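Local coordinates for replicative DNA helicase (Mycobacterium smegmatis, PDB 6OWN), which contains an intein splicing domain that probably excises itself from the helicase precursor and joins the flanking segments, in a splicing reaction reversibly inhibited by zinc, at residues D24-P29 with T34-D39; A58-A63 with R109-V114. One frame throughout, in Å; residues are numbered along the deposited sequence.

Interaction 1 of 2, residues D24-P29 with T34-D39; sequences DHLLGP and TRVVAD
With CG set beside its backbone N and anti to the carbonyl carbon (chi1 -75°), His25 swings its ring across the strand pair toward Arg35, while Arg35 sets CG anti to its own backbone N (chi1 -178°), which carries that methylene over one face of the ring. This is a beta hairpin of the all-beta intein (HINT) fold, in which strand 25-27 runs antiparallel to the longer strand 33-39. His25 CD2 comes to 3.6 Å from Arg35 CA, and its NE2 lies 3.7 Å from Arg35 CB. The charged end of Arg35 leads away to a salt bridge with Asp122.

Three backbone bonds set the register. His25 and Arg35 form a non-hydrogen-bonded pair; Leu26 and Thr34, the adjacent hydrogen-bonded pair, exchange Leu26 N to Thr34 O at 2.9 Å and Thr34 N to Leu26 O at 2.9 Å. Val36 N bonds to Asp24 O at 3.0 Å.

Leu26 and Thr34 point to the other, buried face of the pair, where Val36 joins them. Leu26 CD1 meets Val36 CG2 at 3.7 Å, and both side chains also rest on Val119, which takes part in zinc binding, as does Tyr128, which touches Leu26. Thr34 turns its OG1 to Asn123, leaving the methyl for the hairpin: CG2 packs against the peptide leading into Gly28, 3.5 Å from Gly28 N.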
loop_
_atom_site.group_PDB
_atom_site.type_symbol
_atom_site.label_atom_id
_atom_site.label_comp_id
_atom_site.label_asym_id
_atom_site.label_seq_id
_atom_site.Cartn_x
_atom_site.Cartn_y
_atom_site.Cartn_z
ATOM N N ASP A 24 -10.317 -7.877 10.495
ATOM C CA ASP A 24 -10.566 -8.198 9.098
ATOM C C ASP A 24 -9.341 -8.889 8.511
ATOM O O ASP A 24 -8.271 -8.935 9.124
ATOM C CB ASP A 24 -10.864 -6.941 8.277
ATOM C CG ASP A 24 -12.192 -6.311 8.626
ATOM O OD1 ASP A 24 -12.910 -6.873 9.475
ATOM O OD2 ASP A 24 -12.520 -5.248 8.049
ATOM N N HIS A 25 -9.504 -9.404 7.290
ATOM C CA HIS A 25 -8.421 -10.027 6.542
ATOM C C HIS A 25 -8.211 -9.303 5.220
ATOM O O HIS A 25 -9.178 -8.990 4.514
ATOM C CB HIS A 25 -8.708 -11.512 6.273
ATOM C CG HIS A 25 -8.533 -12.377 7.479
ATOM N ND1 HIS A 25 -9.521 -12.531 8.425
ATOM C CD2 HIS A 25 -7.476 -13.106 7.914
ATOM C CE1 HIS A 25 -9.090 -13.332 9.385
ATOM N NE2 HIS A 25 -7.853 -13.700 9.096
ATOM N N LEU A 26 -6.951 -9.042 4.897
ATOM C CA LEU A 26 -6.509 -8.605 3.584
ATOM C C LEU A 26 -5.879 -9.795 2.860
ATOM O O LEU A 26 -6.050 -10.947 3.277
ATOM C CB LEU A 26 -5.539 -7.436 3.737
ATOM C CG LEU A 26 -6.167 -6.218 4.395
ATOM C CD1 LEU A 26 -5.112 -5.149 4.645
ATOM C CD2 LEU A 26 -7.283 -5.687 3.507
ATOM N N LEU A 27 -5.145 -9.530 1.778
ATOM C CA LEU A 27 -4.438 -10.566 1.028
ATOM C C LEU A 27 -2.941 -10.347 1.169
ATOM O O LEU A 27 -2.464 -9.218 1.013
ATOM C CB LEU A 27 -4.838 -10.555 -0.450
ATOM C CG LEU A 27 -6.307 -10.879 -0.764
ATOM C CD1 LEU A 27 -6.513 -11.081 -2.273
ATOM C CD2 LEU A 27 -6.772 -12.116 0.017
ATOM N N GLY A 28 -2.208 -11.423 1.476
ATOM C CA GLY A 28 -0.781 -11.365 1.665
ATOM C C GLY A 28 -0.020 -11.467 0.358
ATOM O O GLY A 28 -0.605 -11.420 -0.728
ATOM N N PRO A 29 1.306 -11.622 0.435
ATOM C CA PRO A 29 2.120 -11.556 -0.789
ATOM C C PRO A 29 1.886 -12.718 -1.734
ATOM O O PRO A 29 2.227 -12.613 -2.918
ATOM C CB PRO A 29 3.559 -11.543 -0.255
ATOM C CG PRO A 29 3.467 -12.279 1.050
ATOM C CD PRO A 29 2.117 -11.935 1.626
ATOM N N THR A 34 -4.572 -12.658 5.064
ATOM C CA THR A 34 -3.635 -12.243 6.098
ATOM C C THR A 34 -4.363 -11.285 7.037
ATOM O O THR A 34 -5.070 -10.388 6.576
ATOM C CB THR A 34 -2.381 -11.613 5.463
ATOM O OG1 THR A 34 -1.376 -11.381 6.460
ATOM C CG2 THR A 34 -2.708 -10.311 4.724
ATOM N N ARG A 35 -4.245 -11.510 8.347
ATOM C CA ARG A 35 -5.076 -10.797 9.314
ATOM C C ARG A 35 -4.522 -9.407 9.617
ATOM O O ARG A 35 -3.308 -9.216 9.725
ATOM C CB ARG A 35 -5.193 -11.601 10.614
ATOM C CG ARG A 35 -6.083 -10.959 11.696
ATOM C CD ARG A 35 -6.121 -11.793 12.978
ATOM N NE ARG A 35 -4.772 -12.052 13.481
ATOM C CZ ARG A 35 -4.480 -12.457 14.712
ATOM N NH1 ARG A 35 -5.444 -12.665 15.603
ATOM N NH2 ARG A 35 -3.209 -12.651 15.052
ATOM N N VAL A 36 -5.426 -8.440 9.755
ATOM C CA VAL A 36 -5.075 -7.104 10.220
ATOM C C VAL A 36 -5.084 -7.147 11.742
ATOM O O VAL A 36 -6.112 -7.467 12.346
ATOM C CB VAL A 36 -6.065 -6.050 9.692
ATOM C CG1 VAL A 36 -5.751 -4.674 10.254
ATOM C CG2 VAL A 36 -6.069 -6.012 8.154
ATOM N N VAL A 37 -3.941 -6.836 12.359
ATOM C CA VAL A 37 -3.774 -6.954 13.806
ATOM C C VAL A 37 -3.592 -5.610 14.500
ATOM O O VAL A 37 -3.476 -5.586 15.736
ATOM C CB VAL A 37 -2.592 -7.875 14.165
ATOM C CG1 VAL A 37 -2.867 -9.326 13.717
ATOM C CG2 VAL A 37 -1.307 -7.336 13.552
ATOM N N ALA A 38 -3.550 -4.505 13.759
ATOM C CA ALA A 38 -3.321 -3.178 14.322
ATOM C C ALA A 38 -3.551 -2.147 13.227
ATOM O O ALA A 38 -3.403 -2.444 12.038
ATOM C CB ALA A 38 -1.905 -3.038 14.894
ATOM N N ASP A 39 -3.902 -0.928 13.638
ATOM C CA ASP A 39 -4.126 0.140 12.673
ATOM C C ASP A 39 -3.729 1.484 13.277
ATOM O O ASP A 39 -3.309 1.579 14.433
ATOM C CB ASP A 39 -5.584 0.157 12.199
ATOM C CG ASP A 39 -6.555 0.639 13.273
ATOM O OD1 ASP A 39 -6.141 0.906 14.428
ATOM O OD2 ASP A 39 -7.760 0.728 12.970
#

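Interaction 2 of 2, residues A58-A63 with R109-V114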
loop_
_atom_site.group_PDB
_atom_site.type_symbol
_atom_site.label_atom_id
_atom_site.label_comp_id
_atom_site.label_asym_id
_atom_site.label_seq_id
_atom_site.Cartn_x
_atom_site.Cartn_y
_atom_site.Cartn_z
ATOM N N ALA A 58 -2.719 3.424 -9.758
ATOM C CA ALA A 58 -2.049 4.457 -8.986
ATOM C C ALA A 58 -2.549 4.395 -7.555
ATOM O O ALA A 58 -3.710 4.053 -7.309
ATOM C CB ALA A 58 -2.298 5.850 -9.571
ATOM N N ILE A 59 -1.658 4.720 -6.613
ATOM C CA ILE A 59 -1.972 4.702 -5.189
ATOM C C ILE A 59 -1.490 6.004 -4.559
ATOM O O ILE A 59 -0.347 6.418 -4.782
ATOM C CB ILE A 59 -1.336 3.493 -4.481
ATOM C CG1 ILE A 59 -1.827 2.181 -5.106
ATOM C CG2 ILE A 59 -1.633 3.547 -2.978
ATOM C CD1 ILE A 59 -1.168 0.931 -4.541
ATOM N N VAL A 60 -2.348 6.642 -3.763
ATOM C CA VAL A 60 -1.945 7.800 -2.968
ATOM C C VAL A 60 -1.451 7.314 -1.612
ATOM O O VAL A 60 -2.143 6.555 -0.922
ATOM C CB VAL A 60 -3.108 8.797 -2.808
ATOM C CG1 VAL A 60 -2.708 9.913 -1.866
ATOM C CG2 VAL A 60 -3.524 9.358 -4.163
ATOM N N ALA A 61 -0.240 7.729 -1.234
ATOM C CA ALA A 61 0.366 7.311 0.026
ATOM C C ALA A 61 1.060 8.504 0.666
ATOM O O ALA A 61 1.419 9.457 -0.020
ATOM C CB ALA A 61 1.381 6.182 -0.167
ATOM N N ASP A 62 1.258 8.448 1.989
ATOM C CA ASP A 62 2.021 9.530 2.598
ATOM C C ASP A 62 3.519 9.265 2.455
ATOM O O ASP A 62 3.947 8.195 2.009
ATOM C CB ASP A 62 1.617 9.747 4.066
ATOM C CG ASP A 62 2.024 8.605 4.992
ATOM O OD1 ASP A 62 2.457 7.547 4.511
ATOM O OD2 ASP A 62 1.891 8.769 6.226
ATOM N N ALA A 63 4.314 10.266 2.857
ATOM C CA ALA A 63 5.755 10.259 2.602
ATOM C C ALA A 63 6.446 9.038 3.199
ATOM O O ALA A 63 7.385 8.495 2.601
ATOM C CB ALA A 63 6.389 11.534 3.161
ATOM N N ARG A 109 4.993 11.695 -7.584
ATOM C CA ARG A 109 4.952 13.138 -7.408
ATOM C C ARG A 109 4.126 13.469 -6.171
ATOM O O ARG A 109 3.303 12.668 -5.714
ATOM C CB ARG A 109 4.389 13.844 -8.648
ATOM C CG ARG A 109 2.927 13.558 -8.875
ATOM C CD ARG A 109 2.288 14.371 -9.990
ATOM N NE ARG A 109 0.864 14.043 -10.000
ATOM C CZ ARG A 109 0.353 12.981 -10.613
ATOM N NH1 ARG A 109 1.141 12.169 -11.305
ATOM N NH2 ARG A 109 -0.943 12.742 -10.537
ATOM N N ARG A 110 4.385 14.652 -5.617
ATOM C CA ARG A 110 3.581 15.161 -4.513
ATOM C C ARG A 110 2.174 15.513 -4.980
ATOM O O ARG A 110 1.942 15.867 -6.142
ATOM C CB ARG A 110 4.221 16.408 -3.906
ATOM C CG ARG A 110 5.558 16.190 -3.225
ATOM C CD ARG A 110 5.967 17.451 -2.451
ATOM N NE ARG A 110 7.269 17.271 -1.830
ATOM C CZ ARG A 110 7.443 16.854 -0.585
ATOM N NH1 ARG A 110 6.400 16.586 0.183
ATOM N NH2 ARG A 110 8.665 16.695 -0.110
ATOM N N ARG A 111 1.231 15.434 -4.047
ATOM C CA ARG A 111 -0.135 15.863 -4.288
ATOM C C ARG A 111 -0.671 16.449 -2.991
ATOM O O ARG A 111 -0.122 16.181 -1.918
ATOM C CB ARG A 111 -1.005 14.698 -4.790
ATOM C CG ARG A 111 -1.464 13.678 -3.731
ATOM C CD ARG A 111 -2.918 13.261 -4.017
ATOM N NE ARG A 111 -3.849 14.190 -3.383
ATOM C CZ ARG A 111 -5.010 14.574 -3.899
ATOM N NH1 ARG A 111 -5.415 14.107 -5.078
ATOM N NH2 ARG A 111 -5.774 15.421 -3.225
ATOM N N PRO A 112 -1.718 17.278 -3.059
ATOM C CA PRO A 112 -2.246 17.891 -1.832
ATOM C C PRO A 112 -2.677 16.844 -0.813
ATOM O O PRO A 112 -3.233 15.798 -1.161
ATOM C CB PRO A 112 -3.439 18.711 -2.334
ATOM C CG PRO A 112 -3.093 19.038 -3.744
ATOM C CD PRO A 112 -2.357 17.836 -4.266
ATOM N N SER A 113 -2.419 17.156 0.459
ATOM C CA SER A 113 -2.679 16.237 1.563
ATOM C C SER A 113 -4.128 15.763 1.572
ATOM O O SER A 113 -5.058 16.546 1.381
ATOM C CB SER A 113 -2.358 16.922 2.892
ATOM O OG SER A 113 -2.518 16.027 3.978
ATOM N N VAL A 114 -4.308 14.463 1.775
ATOM C CA VAL A 114 -5.626 13.882 2.031
ATOM C C VAL A 114 -5.529 13.039 3.291
ATOM O O VAL A 114 -4.423 12.723 3.761
ATOM C CB VAL A 114 -6.124 13.037 0.836
ATOM C CG1 VAL A 114 -6.290 13.904 -0.411
ATOM C CG2 VAL A 114 -5.184 11.864 0.583
#
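Val60 and Arg111 mark the nearest approach of the two backbones, yet their CA atoms remain 8.4 Å apart, because strand 48-53 lies between strand 58-62 and strand 103-111 in a four-stranded antiparallel sheet of the HINT-type intein fold. What joins them is therefore a small side-chain contact, burying 111 Å² in all, made across the intervening strand, on the face where Arg111 also touches Val50. Strand 58-62 is an edge strand of this sheet: Ile59 and Ala61 pair with Val51 and Tyr49, while on its other side the backbone of Val60 bonds to Ala3.

Both methyls of Val60 touch Arg111 CD, and CG1 alone also meets Val114 CG2. With CG1 anti to the backbone N (chi1 174°), the isopropyl group presents its two branches to the arginine, and Val60 CG2 lies 4.0 Å from Arg111 CD. The distance from Val60 CG1 to Val114 CG2 is likewise 4.0 Å, and each pair of side chains crosses at about a right angle. Val60 and Val114 both pack on Ala3 too, so strand 2-3 contributes to this partly exposed apolar patch. Nearby, the hydroxyl of Ser113 bonds to the carbonyl of Arg46.

Only the aliphatic part of Arg111 serves Val60. Its CG occupies the crowded position between backbone N and carbonyl carbon, and bends at chi2 and chi3 lay the guanidinium alongside Pro112. Pro112 CD sits over one face, offset toward its rim, while in the guanidinium plane Arg111 NE donates to a lone pair of Pro112 O, at 2.8 Å and 160°; Arg111 NH2 adds a weak second bond to the same Pro112 O at 3.3 Å.

Interactions 1 and 2 lie on opposite sides of the chain's centre, their own centres about 22 Å apart and their nearest atoms about 12 Å apart, without touching. They follow one another along the chain: the hairpin of 24-29 with 34-39 is complete before residues 58-63 begin, and 109-114 arrives much later. Each belongs to a different four-stranded antiparallel sheet. Strand 2-3 connects these regions, being an outer strand of the first sheet while lying beside Val60 in the second contact. Strand 116-121, which follows 109-114, then returns to pair with strand 33-39. A local hairpin and a long-range packing contact thus belong to one compact splicing domain.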